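Local coordinates for protein succinate-semialdehyde dehydrogenase (Synechococcus sp., PDB 4ITA) that probably oxidises succinic semialdehyde to succinate with a nicotinamide cofactor and binds NADPH, at residues Gly233-Pro241 against Ile265-Ile276. Residues are numbered along the deposited sequence; the frame is centred on the assembly and turned at random.
Sequences GSDPFVVFP and IAAKRFILHEAI
Pro241 CG sits over the centre of one face of the His273 imidazole, 3.5 Å from the ring centroid, and the imidazole turns an edge onto the face of the Phe240 ring in a T-shaped pair (planes at 81°). At another edge ND1 accepts from Ala275 N, a bond near the ring plane that caps the helix 274-289. This cluster lies at the C-terminal end of two neighbouring parallel strands, 235-239 and 267-273, joined by a beta-alpha-beta crossover through helix 245-257 in an aldehyde dehydrogenase fold. Midway, Phe237 lays CB over the face of the Phe270 ring, while its own ring meets Phe270 obliquely and touches Ala267 CB through CD2. At the opposite end the bend of Arg269 at chi3 (-54°) turns the guanidinium back along Ser234, where NE and NH2 both donate to Ser234 O, which lies in the guanidinium plane; Leu381 and Ala382 carbonyls take further N-H groups. With an alanine in place of Arg269, Ser234 O would probably lose both side-chain donors, and those two carbonyls their N-H partners. Lys268, near the NADPH, forms a salt bridge with Glu361, and its NZ also donates to Gly233 O, at 3.0 Å, from above the carbonyl plane.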
loop_
_atom_site.group_PDB
_atom_site.type_symbol
_atom_site.label_atom_id
_atom_site.label_comp_id
_atom_site.label_asym_id
_atom_site.label_seq_id
_atom_site.Cartn_x
_atom_site.Cartn_y
_atom_site.Cartn_z
ATOM N N GLY A 233 19.270 -0.840 2.485
ATOM C CA GLY A 233 19.616 -2.070 1.800
ATOM C C GLY A 233 21.031 -2.512 2.099
ATOM O O GLY A 233 21.821 -1.785 2.694
ATOM N N SER A 234 21.354 -3.731 1.691
ATOM C CA SER A 234 22.739 -4.181 1.670
ATOM C C SER A 234 22.946 -4.826 0.311
ATOM O O SER A 234 23.122 -6.046 0.185
ATOM C CB SER A 234 23.020 -5.157 2.816
ATOM O OG SER A 234 24.399 -5.501 2.827
ATOM N N ASP A 235 22.895 -3.994 -0.719
ATOM C CA ASP A 235 22.793 -4.488 -2.080
ATOM C C ASP A 235 24.030 -5.273 -2.489
ATOM O O ASP A 235 25.153 -4.842 -2.233
ATOM C CB ASP A 235 22.605 -3.331 -3.058
ATOM C CG ASP A 235 21.266 -2.619 -2.914
ATOM O OD1 ASP A 235 20.473 -2.914 -1.988
ATOM O OD2 ASP A 235 21.017 -1.744 -3.768
ATOM N N PRO A 236 23.830 -6.411 -3.164
ATOM C CA PRO A 236 24.959 -7.168 -3.705
ATOM C C PRO A 236 25.455 -6.566 -5.021
ATOM O O PRO A 236 24.700 -5.938 -5.770
ATOM C CB PRO A 236 24.350 -8.545 -3.949
ATOM C CG PRO A 236 22.926 -8.245 -4.287
ATOM C CD PRO A 236 22.544 -7.091 -3.412
ATOM N N PHE A 237 26.750 -6.742 -5.264
ATOM C CA PHE A 237 27.389 -6.360 -6.513
ATOM C C PHE A 237 28.145 -7.620 -6.927
ATOM O O PHE A 237 29.207 -7.938 -6.375
ATOM C CB PHE A 237 28.333 -5.178 -6.258
ATOM C CG PHE A 237 28.851 -4.498 -7.509
ATOM C CD1 PHE A 237 30.010 -4.943 -8.130
ATOM C CD2 PHE A 237 28.211 -3.380 -8.024
ATOM C CE1 PHE A 237 30.501 -4.293 -9.254
ATOM C CE2 PHE A 237 28.691 -2.735 -9.155
ATOM C CZ PHE A 237 29.843 -3.194 -9.769
ATOM N N VAL A 238 27.552 -8.369 -7.849
ATOM C CA VAL A 238 28.027 -9.698 -8.204
ATOM C C VAL A 238 28.838 -9.623 -9.481
ATOM O O VAL A 238 28.383 -9.060 -10.473
ATOM C CB VAL A 238 26.841 -10.665 -8.401
ATOM C CG1 VAL A 238 27.359 -12.069 -8.627
ATOM C CG2 VAL A 238 25.903 -10.647 -7.187
ATOM N N VAL A 239 30.051 -10.173 -9.453
ATOM C CA VAL A 239 30.932 -10.111 -10.612
ATOM C C VAL A 239 31.335 -11.505 -11.062
ATOM O O VAL A 239 31.971 -12.245 -10.315
ATOM C CB VAL A 239 32.189 -9.265 -10.327
ATOM C CG1 VAL A 239 33.033 -9.122 -11.591
ATOM C CG2 VAL A 239 31.794 -7.890 -9.801
ATOM N N PHE A 240 30.960 -11.856 -12.286
ATOM C CA PHE A 240 31.189 -13.204 -12.804
ATOM C C PHE A 240 32.264 -13.233 -13.905
ATOM O O PHE A 240 32.696 -12.178 -14.376
ATOM C CB PHE A 240 29.847 -13.849 -13.200
ATOM C CG PHE A 240 29.334 -14.810 -12.167
ATOM C CD1 PHE A 240 29.373 -14.470 -10.819
ATOM C CD2 PHE A 240 28.841 -16.054 -12.525
ATOM C CE1 PHE A 240 28.924 -15.346 -9.855
ATOM C CE2 PHE A 240 28.390 -16.939 -11.555
ATOM C CZ PHE A 240 28.434 -16.588 -10.220
ATOM N N PRO A 241 32.728 -14.438 -14.291
ATOM C CA PRO A 241 33.943 -14.496 -15.121
ATOM C C PRO A 241 33.875 -13.828 -16.500
ATOM O O PRO A 241 34.922 -13.437 -17.019
ATOM C CB PRO A 241 34.194 -16.000 -15.259
ATOM C CG PRO A 241 33.580 -16.593 -14.031
ATOM C CD PRO A 241 32.342 -15.778 -13.806
ATOM N N ILE A 265 21.187 2.410 -2.028
ATOM C CA ILE A 265 21.520 1.540 -3.158
ATOM C C ILE A 265 23.014 1.555 -3.468
ATOM O O ILE A 265 23.424 1.262 -4.594
ATOM C CB ILE A 265 20.721 1.892 -4.446
ATOM C CG1 ILE A 265 20.812 3.391 -4.752
ATOM C CG2 ILE A 265 19.262 1.445 -4.329
ATOM C CD1 ILE A 265 20.216 3.806 -6.101
ATOM N N ALA A 266 23.827 1.883 -2.472
ATOM C CA ALA A 266 25.254 1.648 -2.589
ATOM C C ALA A 266 25.485 0.161 -2.836
ATOM O O ALA A 266 24.723 -0.693 -2.357
ATOM C CB ALA A 266 25.967 2.070 -1.325
ATOM N N ALA A 267 26.543 -0.154 -3.577
ATOM C CA ALA A 267 27.052 -1.520 -3.616
ATOM C C ALA A 267 27.711 -1.790 -2.263
ATOM O O ALA A 267 28.745 -1.199 -1.956
ATOM C CB ALA A 267 28.065 -1.669 -4.734
ATOM N N LYS A 268 27.118 -2.660 -1.452
ATOM C CA LYS A 268 27.633 -2.895 -0.104
ATOM C C LYS A 268 28.360 -4.234 0.069
ATOM O O LYS A 268 29.311 -4.331 0.845
ATOM C CB LYS A 268 26.523 -2.720 0.945
ATOM C CG LYS A 268 25.848 -1.350 0.884
ATOM C CD LYS A 268 25.238 -0.927 2.222
ATOM C CE LYS A 268 24.677 0.503 2.153
ATOM N NZ LYS A 268 23.267 0.578 1.638
ATOM N N ARG A 269 27.911 -5.254 -0.655
ATOM C CA ARG A 269 28.509 -6.587 -0.582
ATOM C C ARG A 269 28.941 -7.019 -1.974
ATOM O O ARG A 269 28.108 -7.245 -2.852
ATOM C CB ARG A 269 27.511 -7.590 0.022
ATOM C CG ARG A 269 27.151 -7.290 1.493
ATOM C CD ARG A 269 26.072 -8.242 2.057
ATOM N NE ARG A 269 24.913 -8.200 1.180
ATOM C CZ ARG A 269 24.350 -9.244 0.582
ATOM N NH1 ARG A 269 24.742 -10.490 0.847
ATOM N NH2 ARG A 269 23.350 -9.030 -0.265
ATOM N N PHE A 270 30.254 -7.107 -2.167
ATOM C CA PHE A 270 30.834 -7.524 -3.431
ATOM C C PHE A 270 30.989 -9.030 -3.417
ATOM O O PHE A 270 31.647 -9.581 -2.532
ATOM C CB PHE A 270 32.182 -6.831 -3.644
ATOM C CG PHE A 270 32.053 -5.361 -3.923
ATOM C CD1 PHE A 270 31.790 -4.464 -2.899
ATOM C CD2 PHE A 270 32.151 -4.885 -5.216
ATOM C CE1 PHE A 270 31.644 -3.110 -3.166
ATOM C CE2 PHE A 270 32.013 -3.533 -5.492
ATOM C CZ PHE A 270 31.755 -2.646 -4.460
ATOM N N ILE A 271 30.341 -9.680 -4.377
ATOM C CA ILE A 271 30.290 -11.134 -4.453
ATOM C C ILE A 271 31.000 -11.558 -5.728
ATOM O O ILE A 271 30.517 -11.331 -6.836
ATOM C CB ILE A 271 28.835 -11.622 -4.390
ATOM C CG1 ILE A 271 28.230 -11.231 -3.031
ATOM C CG2 ILE A 271 28.768 -13.130 -4.606
ATOM C CD1 ILE A 271 26.723 -11.396 -2.935
ATOM N N LEU A 272 32.193 -12.120 -5.555
ATOM C CA LEU A 272 33.115 -12.324 -6.664
ATOM C C LEU A 272 33.275 -13.794 -7.001
ATOM O O LEU A 272 33.599 -14.604 -6.127
ATOM C CB LEU A 272 34.487 -11.746 -6.302
ATOM C CG LEU A 272 34.483 -10.327 -5.728
ATOM C CD1 LEU A 272 35.910 -9.879 -5.431
ATOM C CD2 LEU A 272 33.804 -9.368 -6.678
ATOM N N HIS A 273 33.057 -14.143 -8.267
ATOM C CA HIS A 273 33.353 -15.504 -8.708
ATOM C C HIS A 273 34.847 -15.786 -8.526
ATOM O O HIS A 273 35.688 -14.954 -8.879
ATOM C CB HIS A 273 32.957 -15.700 -10.173
ATOM C CG HIS A 273 32.991 -17.129 -10.608
ATOM N ND1 HIS A 273 34.166 -17.828 -10.780
ATOM C CD2 HIS A 273 31.990 -17.996 -10.885
ATOM C CE1 HIS A 273 33.887 -19.065 -11.158
ATOM N NE2 HIS A 273 32.574 -19.193 -11.224
ATOM N N GLU A 274 35.175 -16.955 -7.975
ATOM C CA GLU A 274 36.566 -17.291 -7.664
ATOM C C GLU A 274 37.526 -17.161 -8.850
ATOM O O GLU A 274 38.709 -16.867 -8.656
ATOM C CB GLU A 274 36.666 -18.687 -7.042
ATOM C CG GLU A 274 36.149 -19.812 -7.903
ATOM C CD GLU A 274 36.452 -21.172 -7.305
ATOM O OE1 GLU A 274 36.246 -22.183 -8.006
ATOM O OE2 GLU A 274 36.901 -21.224 -6.140
ATOM N N ALA A 275 37.028 -17.348 -10.068
ATOM C CA ALA A 275 37.890 -17.287 -11.247
ATOM C C ALA A 275 38.445 -15.882 -11.492
ATOM O O ALA A 275 39.505 -15.724 -12.105
ATOM C CB ALA A 275 37.149 -17.786 -12.478
ATOM N N ILE A 276 37.727 -14.860 -11.025
ATOM C CA ILE A 276 38.159 -13.482 -11.242
ATOM C C ILE A 276 38.394 -12.711 -9.952
ATOM O O ILE A 276 38.748 -11.531 -9.989
ATOM C CB ILE A 276 37.180 -12.705 -12.186
ATOM C CG1 ILE A 276 35.723 -12.765 -11.688
ATOM C CG2 ILE A 276 37.263 -13.269 -13.598
ATOM C CD1 ILE A 276 35.373 -11.844 -10.524
HETATM O O HOH W 1 22.741 -1.086 -0.561
HETATM O O HOH W 2 22.900 -1.356 -5.542
#